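Local structure of L-asparaginase I (Vibrio cholerae, 2OCD) at residues B[4-9]-B[137-142]; B[44-49]-B[131-136]; B[89-94]-B[149-154]; B[160-165]-B[302-307]. The protein probably catalyses, as a homotetramer, the hydrolysis of L-asparagine to L-aspartate and ammonium. All blocks are in the same frame, centred on the assembly; numbering follows the deposited sequence. Where two conformers were deposited one is given.

Contact 1. Residues B[4-9]-B[137-142]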
# COMPACT_ATOMS: atom_id res chain seq x y z
N LYS B 4 -5.94 35.28 -10.20
CA LYS B 4 -5.50 34.64 -11.40
C LYS B 4 -6.77 34.38 -12.23
O LYS B 4 -7.88 34.45 -11.71
CB LYS B 4 -4.80 33.30 -11.06
CG LYS B 4 -3.90 33.28 -9.78
CD LYS B 4 -4.69 33.04 -8.45
CE LYS B 4 -3.83 32.47 -7.28
NZ LYS B 4 -2.76 33.38 -6.76
N HIS B 5 -6.59 34.10 -13.53
CA HIS B 5 -7.70 33.78 -14.45
C HIS B 5 -7.34 32.54 -15.31
O HIS B 5 -6.41 32.60 -16.10
CB HIS B 5 -8.00 34.96 -15.38
CG HIS B 5 -9.35 34.91 -16.01
ND1 HIS B 5 -10.12 36.04 -16.20
CD2 HIS B 5 -10.11 33.87 -16.43
CE1 HIS B 5 -11.28 35.70 -16.73
NE2 HIS B 5 -11.30 34.39 -16.88
N ILE B 6 -8.09 31.44 -15.17
CA ILE B 6 -7.80 30.17 -15.89
C ILE B 6 -8.83 29.91 -16.95
O ILE B 6 -10.02 30.16 -16.77
CB ILE B 6 -7.76 28.95 -14.95
CG1 ILE B 6 -6.88 29.28 -13.73
CG2 ILE B 6 -7.21 27.73 -15.67
CD1 ILE B 6 -5.35 29.51 -14.07
N TYR B 7 -8.35 29.42 -18.08
CA TYR B 7 -9.20 29.15 -19.19
C TYR B 7 -9.47 27.64 -19.17
O TYR B 7 -8.53 26.85 -19.13
CB TYR B 7 -8.46 29.55 -20.46
CG TYR B 7 -9.09 29.13 -21.74
CD1 TYR B 7 -10.04 29.93 -22.35
CD2 TYR B 7 -8.71 27.96 -22.37
CE1 TYR B 7 -10.62 29.57 -23.54
CE2 TYR B 7 -9.26 27.59 -23.57
CZ TYR B 7 -10.21 28.38 -24.16
OH TYR B 7 -10.77 28.03 -25.35
N ILE B 8 -10.77 27.27 -19.17
CA ILE B 8 -11.17 25.90 -19.24
C ILE B 8 -11.69 25.60 -20.60
O ILE B 8 -12.64 26.24 -21.07
CB ILE B 8 -12.30 25.60 -18.34
CG1 ILE B 8 -11.96 26.01 -16.91
CG2 ILE B 8 -12.62 24.13 -18.40
CD1 ILE B 8 -13.20 25.98 -16.02
N ALA B 9 -11.06 24.62 -21.23
CA ALA B 9 -11.45 24.14 -22.54
C ALA B 9 -12.20 22.81 -22.34
O ALA B 9 -11.57 21.79 -21.97
CB ALA B 9 -10.21 23.95 -23.38
N HIS B 137 -7.30 25.06 -8.67
CA HIS B 137 -6.50 25.57 -7.58
C HIS B 137 -4.99 25.41 -7.85
O HIS B 137 -4.20 26.31 -7.55
CB HIS B 137 -6.91 24.89 -6.25
CG HIS B 137 -6.09 25.29 -5.07
ND1 HIS B 137 -6.00 26.60 -4.63
CD2 HIS B 137 -5.35 24.56 -4.20
CE1 HIS B 137 -5.23 26.64 -3.55
NE2 HIS B 137 -4.84 25.42 -3.26
N VAL B 138 -4.61 24.26 -8.42
CA VAL B 138 -3.19 23.91 -8.66
C VAL B 138 -2.58 24.75 -9.78
O VAL B 138 -1.46 25.24 -9.66
CB VAL B 138 -3.07 22.39 -8.94
CG1 VAL B 138 -1.77 22.05 -9.53
CG2 VAL B 138 -3.22 21.63 -7.65
N ALA B 139 -3.32 24.93 -10.86
CA ALA B 139 -3.01 25.90 -11.91
C ALA B 139 -2.70 27.31 -11.41
O ALA B 139 -1.81 27.94 -11.91
CB ALA B 139 -4.18 25.98 -12.89
N ALA B 140 -3.45 27.80 -10.43
CA ALA B 140 -3.37 29.18 -9.99
C ALA B 140 -2.44 29.33 -8.81
O ALA B 140 -1.70 30.30 -8.72
CB ALA B 140 -4.74 29.66 -9.60
N ASN B 141 -2.46 28.40 -7.89
CA ASN B 141 -1.61 28.56 -6.70
C ASN B 141 -0.32 27.76 -6.71
O ASN B 141 0.54 27.93 -5.84
CB ASN B 141 -2.43 28.28 -5.45
CG ASN B 141 -3.56 29.32 -5.24
OD1 ASN B 141 -4.29 29.67 -6.18
ND2 ASN B 141 -3.67 29.82 -4.04
N TYR B 142 -0.18 26.86 -7.69
CA TYR B 142 1.00 26.02 -7.78
C TYR B 142 1.33 25.74 -9.21
O TYR B 142 1.44 24.59 -9.58
CB TYR B 142 0.77 24.67 -7.07
CG TYR B 142 0.42 24.78 -5.62
CD1 TYR B 142 -0.88 25.04 -5.21
CD2 TYR B 142 1.38 24.64 -4.64
CE1 TYR B 142 -1.21 25.16 -3.87
CE2 TYR B 142 1.05 24.77 -3.29
CZ TYR B 142 -0.25 25.03 -2.93
OH TYR B 142 -0.60 25.16 -1.60
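K4, just before strand 5-12, lays its methylene chain over the methyl group of A140, while I6, two residues on, reaches A139, the residue before A140 in the last turn of helix 127-141. The close-packed part is apolar. K4 CD lies 3.6 Å from A140 CB, and the terminal methyl I6 CD1 meets A139 CB at 3.9 Å. With its first two side-chain torsions at -48° and -66°, I6 brings CD1, rather than the CG2 branch, up to the helix. P47 touches K4, I6 and A140 and joins this buried side.

Toward the end of the helix the fit slackens. The K4 chain turns at chi2 (83°) and again at chi4, crossing N141 at about a right angle at the partly exposed rim. There NZ stays 3.8 Å from A140 O and 4.1 Å from N141 OD1, too far for a firm bond to either. This K4 geometry is that of one of two deposited conformers, and the close approach of its CE to N141 OD1 in particular should carry no weight. The chemistry implies that the chain at the entry to the strand, K4 and I6, is held to the last turn of the helix by aliphatic surface, with the lysine charge carried out to the margin.

Contact 2. Residues B[44-49]-B[131-136]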
# COMPACT_ATOMS: atom_id res chain seq x y z
N PRO B 44 -13.28 33.79 -3.22
CA PRO B 44 -12.10 34.66 -3.35
C PRO B 44 -10.81 33.90 -3.54
O PRO B 44 -9.92 34.35 -4.25
CB PRO B 44 -12.10 35.41 -2.00
CG PRO B 44 -13.53 35.47 -1.63
CD PRO B 44 -14.07 34.12 -2.02
N GLU B 45 -10.70 32.74 -2.93
CA GLU B 45 -9.44 32.03 -2.96
C GLU B 45 -9.39 31.08 -4.16
O GLU B 45 -8.44 30.35 -4.30
CB GLU B 45 -9.22 31.29 -1.64
CG GLU B 45 -10.45 30.54 -1.10
CD GLU B 45 -11.39 31.40 -0.20
OE1 GLU B 45 -10.98 31.84 0.88
OE2 GLU B 45 -12.56 31.62 -0.55
N MSE B 46 -10.42 31.09 -4.99
CA MSE B 46 -10.38 30.39 -6.27
C MSE B 46 -9.99 31.42 -7.31
O MSE B 46 -10.21 32.60 -7.09
CB MSE B 46 -11.74 29.76 -6.62
CG MSE B 46 -12.05 28.46 -5.85
SE MSE B 46 -10.85 26.90 -6.28
CE MSE B 46 -11.42 26.43 -8.11
N PRO B 47 -9.40 30.99 -8.44
CA PRO B 47 -9.15 31.92 -9.54
C PRO B 47 -10.42 32.13 -10.35
O PRO B 47 -11.30 31.26 -10.39
CB PRO B 47 -8.12 31.18 -10.38
CG PRO B 47 -8.50 29.76 -10.20
CD PRO B 47 -8.97 29.61 -8.78
N LEU B 48 -10.51 33.28 -11.00
CA LEU B 48 -11.51 33.47 -12.05
C LEU B 48 -11.32 32.36 -13.10
O LEU B 48 -10.25 31.80 -13.24
CB LEU B 48 -11.34 34.86 -12.71
CG LEU B 48 -11.67 36.12 -11.89
CD1 LEU B 48 -11.44 37.36 -12.74
CD2 LEU B 48 -13.09 36.08 -11.41
N PHE B 49 -12.37 32.06 -13.85
CA PHE B 49 -12.28 31.11 -14.93
C PHE B 49 -13.31 31.42 -16.04
O PHE B 49 -14.43 31.82 -15.76
CB PHE B 49 -12.45 29.68 -14.40
CG PHE B 49 -13.84 29.37 -13.89
CD1 PHE B 49 -14.11 29.41 -12.54
CD2 PHE B 49 -14.86 29.03 -14.77
CE1 PHE B 49 -15.40 29.13 -12.05
CE2 PHE B 49 -16.16 28.75 -14.32
CZ PHE B 49 -16.44 28.81 -12.95
N ASN B 131 -11.69 16.94 -9.02
CA ASN B 131 -10.69 16.99 -10.07
C ASN B 131 -10.64 18.37 -10.74
O ASN B 131 -9.58 18.89 -11.01
CB ASN B 131 -10.97 15.94 -11.14
CG ASN B 131 -10.50 14.52 -10.77
OD1 ASN B 131 -10.90 13.56 -11.42
ND2 ASN B 131 -9.63 14.40 -9.79
N LEU B 132 -11.78 18.98 -11.00
CA LEU B 132 -11.77 20.32 -11.57
C LEU B 132 -11.42 21.40 -10.53
O LEU B 132 -10.69 22.37 -10.83
CB LEU B 132 -13.12 20.67 -12.21
CG LEU B 132 -13.18 21.99 -12.97
CD1 LEU B 132 -12.06 22.19 -14.00
CD2 LEU B 132 -14.54 22.16 -13.62
N LEU B 133 -11.94 21.22 -9.33
CA LEU B 133 -11.66 22.13 -8.25
C LEU B 133 -10.16 22.25 -8.03
O LEU B 133 -9.60 23.32 -8.05
CB LEU B 133 -12.38 21.67 -6.99
CG LEU B 133 -12.95 22.81 -6.19
CD1 LEU B 133 -14.16 22.34 -5.35
CD2 LEU B 133 -11.78 23.36 -5.34
N ASN B 134 -9.49 21.14 -7.82
CA ASN B 134 -8.06 21.21 -7.54
C ASN B 134 -7.18 21.52 -8.76
O ASN B 134 -6.08 22.08 -8.59
CB ASN B 134 -7.59 19.91 -6.90
CG ASN B 134 -8.06 19.73 -5.46
OD1 ASN B 134 -8.58 20.66 -4.83
ND2 ASN B 134 -7.88 18.49 -4.93
N ALA B 135 -7.62 21.12 -9.96
CA ALA B 135 -6.90 21.45 -11.18
C ALA B 135 -6.85 22.94 -11.26
O ALA B 135 -5.79 23.53 -11.51
CB ALA B 135 -7.59 20.91 -12.44
N LEU B 136 -8.02 23.55 -11.03
CA LEU B 136 -8.07 24.99 -11.00
C LEU B 136 -7.18 25.56 -9.89
O LEU B 136 -6.38 26.44 -10.15
CB LEU B 136 -9.52 25.49 -10.88
CG LEU B 136 -10.33 25.50 -12.20
CD1 LEU B 136 -11.79 25.99 -11.99
CD2 LEU B 136 -9.65 26.32 -13.33
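P47 and L136 bring the two backbones nearest, their CA atoms 7.2 Å apart. From M46 onward the first segment is extended, with psi near 150° at each residue, and it becomes strand 48-58, outermost in the sheet within this chain. Residues 131-136 are helical throughout and present L133 and L136, one turn apart, to that extended chain.

Selenomethionine M46 does most of the reaching. Its chain bends at chi2 and chi3 (-66° and -70°), which curls the terminal methyl back to the helix. SE rests 3.8 Å from L133 CD2, and CE comes to 3.5 Å from L136 CB. The same CE also lies 3.6 Å from the carbonyl oxygen L133 O, so the methyl sits between the two leucines against the helix backbone. Both leucine side chains cross that of M46 at about a right angle. P47 touches more lightly, CG standing 3.9 Å from L136 O. Farther along, F49 CD1 meets L136 CD1 obliquely at 4.2 Å; L136 thus meets the M46 methyl with CB and also with CD1, the branch that reaches F49.

In the alpha/beta fold, helix 127-141 links the neighbouring parallel strands 112-115 and 147-151 in a beta-alpha-beta unit and packs on one face of the sheet. L136 also packs on I6 and V86, L132 on V86 and L88, and A135 on I113 and T115, while F49 leans on I8 of strand 5-12 and meets the H42 ring. In the loop before the strand, E45 packs on L124 of the second subunit.

Contact 3. Residues B[89-94]-B[149-154]. With ACT (acetate ion), chain G.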
# COMPACT_ATOMS: atom_id res chain seq x y z
N HIS B 89 -11.55 16.61 -20.80
CA HIS B 89 -11.25 15.60 -21.82
C HIS B 89 -11.81 14.26 -21.33
O HIS B 89 -11.89 14.02 -20.16
CB HIS B 89 -9.73 15.51 -21.96
CG HIS B 89 -9.26 14.77 -23.16
ND1 HIS B 89 -9.49 13.42 -23.36
CD2 HIS B 89 -8.53 15.18 -24.23
CE1 HIS B 89 -8.92 13.04 -24.49
NE2 HIS B 89 -8.33 14.09 -25.03
N GLY B 90 -12.26 13.41 -22.24
CA GLY B 90 -12.64 12.07 -21.87
C GLY B 90 -11.40 11.26 -21.55
O GLY B 90 -10.33 11.50 -22.11
N THR B 91 -11.56 10.27 -20.66
CA THR B 91 -10.44 9.50 -20.15
C THR B 91 -9.85 8.49 -21.15
O THR B 91 -8.66 8.15 -21.04
CB THR B 91 -10.78 8.72 -18.81
OG1 THR B 91 -11.87 7.85 -19.05
CG2 THR B 91 -11.11 9.67 -17.65
N ASP B 92 -10.61 7.97 -22.09
CA ASP B 92 -10.03 6.86 -22.87
C ASP B 92 -8.67 7.21 -23.50
O ASP B 92 -7.78 6.36 -23.55
CB ASP B 92 -11.00 6.36 -23.95
CG ASP B 92 -12.17 5.56 -23.36
OD1 ASP B 92 -13.17 5.34 -24.09
OD2 ASP B 92 -12.10 5.16 -22.18
N THR B 93 -8.51 8.43 -24.00
CA THR B 93 -7.29 8.79 -24.68
C THR B 93 -6.67 10.06 -24.10
O THR B 93 -5.82 10.69 -24.70
CB THR B 93 -7.49 8.95 -26.18
OG1 THR B 93 -8.32 10.08 -26.40
CG2 THR B 93 -8.10 7.70 -26.82
N MSE B 94 -7.06 10.37 -22.89
CA MSE B 94 -6.56 11.50 -22.20
C MSE B 94 -5.05 11.48 -22.15
O MSE B 94 -4.45 12.54 -22.22
CB MSE B 94 -7.12 11.53 -20.81
CG MSE B 94 -6.67 12.67 -20.02
SE MSE B 94 -7.76 12.77 -18.41
CE MSE B 94 -6.54 12.12 -17.10
N LEU B 149 -1.38 16.10 -15.90
CA LEU B 149 -2.61 15.28 -15.96
C LEU B 149 -3.07 15.04 -14.54
O LEU B 149 -2.31 14.51 -13.72
CB LEU B 149 -2.37 13.95 -16.70
CG LEU B 149 -3.55 13.01 -17.03
CD1 LEU B 149 -3.31 12.09 -18.27
CD2 LEU B 149 -3.94 12.10 -15.90
N PHE B 150 -4.27 15.48 -14.24
CA PHE B 150 -4.73 15.38 -12.89
C PHE B 150 -5.84 14.32 -12.77
O PHE B 150 -6.87 14.40 -13.49
CB PHE B 150 -5.17 16.75 -12.41
CG PHE B 150 -5.52 16.79 -10.97
CD1 PHE B 150 -4.54 16.64 -10.00
CD2 PHE B 150 -6.79 17.01 -10.57
CE1 PHE B 150 -4.86 16.66 -8.64
CE2 PHE B 150 -7.09 17.04 -9.21
CZ PHE B 150 -6.13 16.85 -8.27
N PHE B 151 -5.61 13.31 -11.92
CA PHE B 151 -6.59 12.26 -11.64
C PHE B 151 -6.20 11.51 -10.37
O PHE B 151 -5.01 11.49 -10.00
CB PHE B 151 -6.69 11.29 -12.82
CG PHE B 151 -8.11 10.90 -13.20
CD1 PHE B 151 -8.88 11.72 -14.01
CD2 PHE B 151 -8.65 9.67 -12.81
CE1 PHE B 151 -10.17 11.34 -14.40
CE2 PHE B 151 -9.93 9.26 -13.19
CZ PHE B 151 -10.69 10.09 -13.99
N ASN B 152 -7.19 10.90 -9.72
CA ASN B 152 -6.95 10.17 -8.47
C ASN B 152 -6.13 11.04 -7.50
O ASN B 152 -5.15 10.58 -6.97
CB ASN B 152 -6.20 8.84 -8.72
CG ASN B 152 -6.76 8.03 -9.94
OD1 ASN B 152 -6.20 8.07 -11.06
ND2 ASN B 152 -7.86 7.30 -9.73
N ASN B 153 -6.45 12.32 -7.35
CA ASN B 153 -5.76 13.21 -6.40
C ASN B 153 -4.25 13.41 -6.61
O ASN B 153 -3.52 13.84 -5.71
CB ASN B 153 -5.98 12.74 -4.97
CG ASN B 153 -7.43 12.66 -4.62
OD1 ASN B 153 -8.20 13.60 -4.86
ND2 ASN B 153 -7.83 11.54 -4.05
N ARG B 154 -3.78 13.16 -7.81
CA ARG B 154 -2.36 13.36 -8.09
C ARG B 154 -2.14 14.01 -9.45
O ARG B 154 -2.93 13.83 -10.37
CB ARG B 154 -1.61 12.06 -7.94
CG ARG B 154 -1.78 11.07 -9.06
CD ARG B 154 -1.00 9.75 -8.78
NE ARG B 154 -1.78 8.88 -7.88
CZ ARG B 154 -2.62 7.91 -8.26
NH1 ARG B 154 -2.78 7.59 -9.53
NH2 ARG B 154 -3.29 7.25 -7.35
C ACT G . -14.91 8.73 -22.86
O ACT G . -15.60 9.69 -22.40
OXT ACT G . -13.89 8.40 -22.21
CH3 ACT G . -15.25 7.98 -24.13
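The ring of F151 is approached obliquely by two groups of the 89-94 loop: T91 CG2, 3.7 Å from CZ, and the methyl of selenomethionine M94, which also points to the ring but whose position is uncertain. At the ring edge, in its plane, lies N152 OD1, and F172 makes an edge-to-face contact with it.

The side chains of M94 and L149 converge end-on. Their contact rests on M94 CG, 3.8 Å from L149 CD1, whereas the still closer approach of the M94 methyl is too short to be trusted. At T91, chi1 of 59° sets OG1 between the backbone N and carbonyl carbon and leaves CG2 to meet the phenylalanine. OG1 is hydrogen-bonded to K163, whose NZ also forms a salt bridge with D92. T91 is a predicted active-site residue, its side chain about 6 Å from those of T14 and S60. An acetate ion, probably from the crystallisation liquor, lies beside T91 and D92, in what is predicted to be the substrate site, and accepts a weak hydrogen bond from D92 N (3.3 Å to OXT, N-H...O angle 159°).

F151 to R154 form a type I' turn that links strands 147-151 and 154-157. It is closed by R154 N to F151 O at 3.0 Å, with F151 N to R154 O the reciprocal bond. F151 packs on D127 and N131 of helix 127-141, M94 on V114 of strand 112-115, and D92 hydrogen-bonds N247 of the third subunit.

Contact 4. Residues B[160-165]-B[302-307]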
# COMPACT_ATOMS: atom_id res chain seq x y z
N ARG B 160 4.37 11.34 -19.04
CA ARG B 160 4.73 10.13 -18.27
C ARG B 160 3.52 9.24 -17.86
O ARG B 160 3.69 8.23 -17.14
CB ARG B 160 5.48 10.48 -17.01
CG ARG B 160 6.72 11.23 -17.28
CD ARG B 160 7.76 10.31 -17.82
NE ARG B 160 9.09 10.72 -17.39
CZ ARG B 160 10.11 9.88 -17.27
NH1 ARG B 160 9.94 8.59 -17.56
NH2 ARG B 160 11.28 10.34 -16.87
N SER B 161 2.34 9.57 -18.40
CA SER B 161 1.11 9.02 -17.88
C SER B 161 0.51 7.94 -18.72
O SER B 161 0.68 7.91 -19.91
CB SER B 161 0.08 10.15 -17.67
OG SER B 161 0.43 10.86 -16.47
N ARG B 162 -0.22 7.06 -18.08
CA ARG B 162 -1.14 6.23 -18.80
C ARG B 162 -2.29 5.72 -17.96
O ARG B 162 -2.22 5.69 -16.75
CB ARG B 162 -0.43 5.10 -19.51
CG ARG B 162 0.64 4.35 -18.72
CD ARG B 162 1.83 3.98 -19.61
NE ARG B 162 1.87 2.57 -20.01
CZ ARG B 162 1.06 1.96 -20.88
NH1 ARG B 162 0.04 2.58 -21.51
NH2 ARG B 162 1.26 0.66 -21.12
N LYS B 163 -3.35 5.35 -18.67
CA LYS B 163 -4.54 4.78 -18.08
C LYS B 163 -4.28 3.33 -17.74
O LYS B 163 -4.28 2.45 -18.59
CB LYS B 163 -5.76 4.90 -18.98
CG LYS B 163 -7.10 4.63 -18.25
CD LYS B 163 -8.26 5.28 -19.00
CE LYS B 163 -9.61 4.64 -18.73
NZ LYS B 163 -10.58 4.94 -19.86
N SER B 164 -4.07 3.11 -16.46
CA SER B 164 -3.64 1.84 -15.92
C SER B 164 -4.85 0.98 -15.58
O SER B 164 -4.76 -0.26 -15.63
CB SER B 164 -2.82 2.10 -14.66
OG SER B 164 -3.54 2.94 -13.76
N HIS B 165 -5.97 1.64 -15.25
CA HIS B 165 -7.15 0.91 -14.79
C HIS B 165 -8.42 1.48 -15.44
O HIS B 165 -8.56 2.70 -15.58
CB HIS B 165 -7.24 0.95 -13.26
CG HIS B 165 -8.11 -0.12 -12.66
ND1 HIS B 165 -7.73 -0.83 -11.54
CD2 HIS B 165 -9.34 -0.57 -12.99
CE1 HIS B 165 -8.70 -1.67 -11.21
NE2 HIS B 165 -9.69 -1.54 -12.08
N THR B 302 6.57 5.68 -22.02
CA THR B 302 5.26 5.08 -22.27
C THR B 302 5.05 4.98 -23.82
O THR B 302 5.69 5.69 -24.63
CB THR B 302 4.20 5.91 -21.64
OG1 THR B 302 4.18 7.19 -22.28
CG2 THR B 302 4.49 6.06 -20.16
N PRO B 303 4.27 4.01 -24.25
CA PRO B 303 3.83 3.92 -25.64
C PRO B 303 3.24 5.22 -26.10
O PRO B 303 3.54 5.67 -27.22
CB PRO B 303 2.69 2.91 -25.58
CG PRO B 303 3.13 1.94 -24.42
CD PRO B 303 3.85 2.84 -23.44
N GLU B 304 2.45 5.82 -25.22
CA GLU B 304 1.77 7.04 -25.55
C GLU B 304 2.77 8.19 -25.70
O GLU B 304 2.66 8.95 -26.65
CB GLU B 304 0.55 7.34 -24.64
CG GLU B 304 0.67 6.85 -23.22
CD GLU B 304 0.27 5.38 -22.97
OE1 GLU B 304 -0.95 5.08 -22.79
OE2 GLU B 304 1.21 4.56 -22.85
N ALA B 305 3.76 8.32 -24.83
CA ALA B 305 4.74 9.39 -25.07
C ALA B 305 5.46 9.08 -26.37
O ALA B 305 5.88 10.00 -27.10
CB ALA B 305 5.74 9.59 -23.91
N ALA B 306 5.56 7.78 -26.70
CA ALA B 306 6.39 7.32 -27.81
C ALA B 306 5.73 7.56 -29.16
O ALA B 306 6.39 7.86 -30.17
CB ALA B 306 6.74 5.86 -27.63
N LEU B 307 4.41 7.43 -29.17
CA LEU B 307 3.59 7.67 -30.34
C LEU B 307 3.52 9.14 -30.54
O LEU B 307 3.62 9.63 -31.69
CB LEU B 307 2.22 7.03 -30.17
CG LEU B 307 2.37 5.66 -30.83
CD1 LEU B 307 1.65 4.48 -30.11
CD2 LEU B 307 1.97 5.82 -32.30
O HOH W 1 2.64 8.91 -21.11
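R162 and E304 form a salt bridge: NH1 faces the carboxylate, bridging to OE2 at 2.7 Å with OE1 close by at 3.0 Å. The guanidinium and carboxylate planes are 49° apart and the carboxylate comes in obliquely, so the two groups do not pair flat. The arginine chain, bent at chi2 and chi3, runs alongside the carboxylate, with CB near OE1 and CD near OE2. Being in the first turn of helix 303-315, the E304 carboxylate may also gain from the helix dipole.

Carbon contacts flank this pair. P303 CD is centred on one face of the R162 guanidinium, 3.9 Å from its plane. R162 CD meets the methyl T302 CG2 at 3.4 Å, the two side chains running in opposite senses. E304 CG, by contrast, rests against a polar atom, the backbone oxygen S161 O.

These residues join the two halves of the asparaginase fold, 160-165 belonging to the N-terminal family region and 302-307 to the C-terminal one. Strand 162-166 pairs antiparallel with 171-173, S164 and H165 making a classic beta bulge opposite A171, and H165 extends the sheet in parallel to a strand of the third subunit.

Hydrogen bonding centres on T302, the N-cap of helix 303-315. Its OG1 accepts from A305 N at 2.8 Å with an angle of 158°, and also hydrogen-bonds a water at 2.6 Å. That water donates to S161 O, 2.5 Å away, and bridges the helix cap to the chain leading into the strand. S161 OG turns to R157 O instead.

Overall arrangement
From the N terminus, residues 4-9 open the loop of contact 1 and 44-49 that of contact 2. Contact 2 closes first, at 131-136, and is nested within contact 1, which closes on the next turn of helix 127-141; the pair fix neighbouring strands 5-12 and 48-58 to that helix. Contact 3 starts inside both loops, at 89-94, and closes beyond them at 149-154, crossing each; F150 packs on N131 and N134, tying it to contact 2. Contact 4 follows in series and spans the longest loop, joining N- and C-terminal regions. K163 connects it to contact 3 through T91 and D92, and both touch the third subunit.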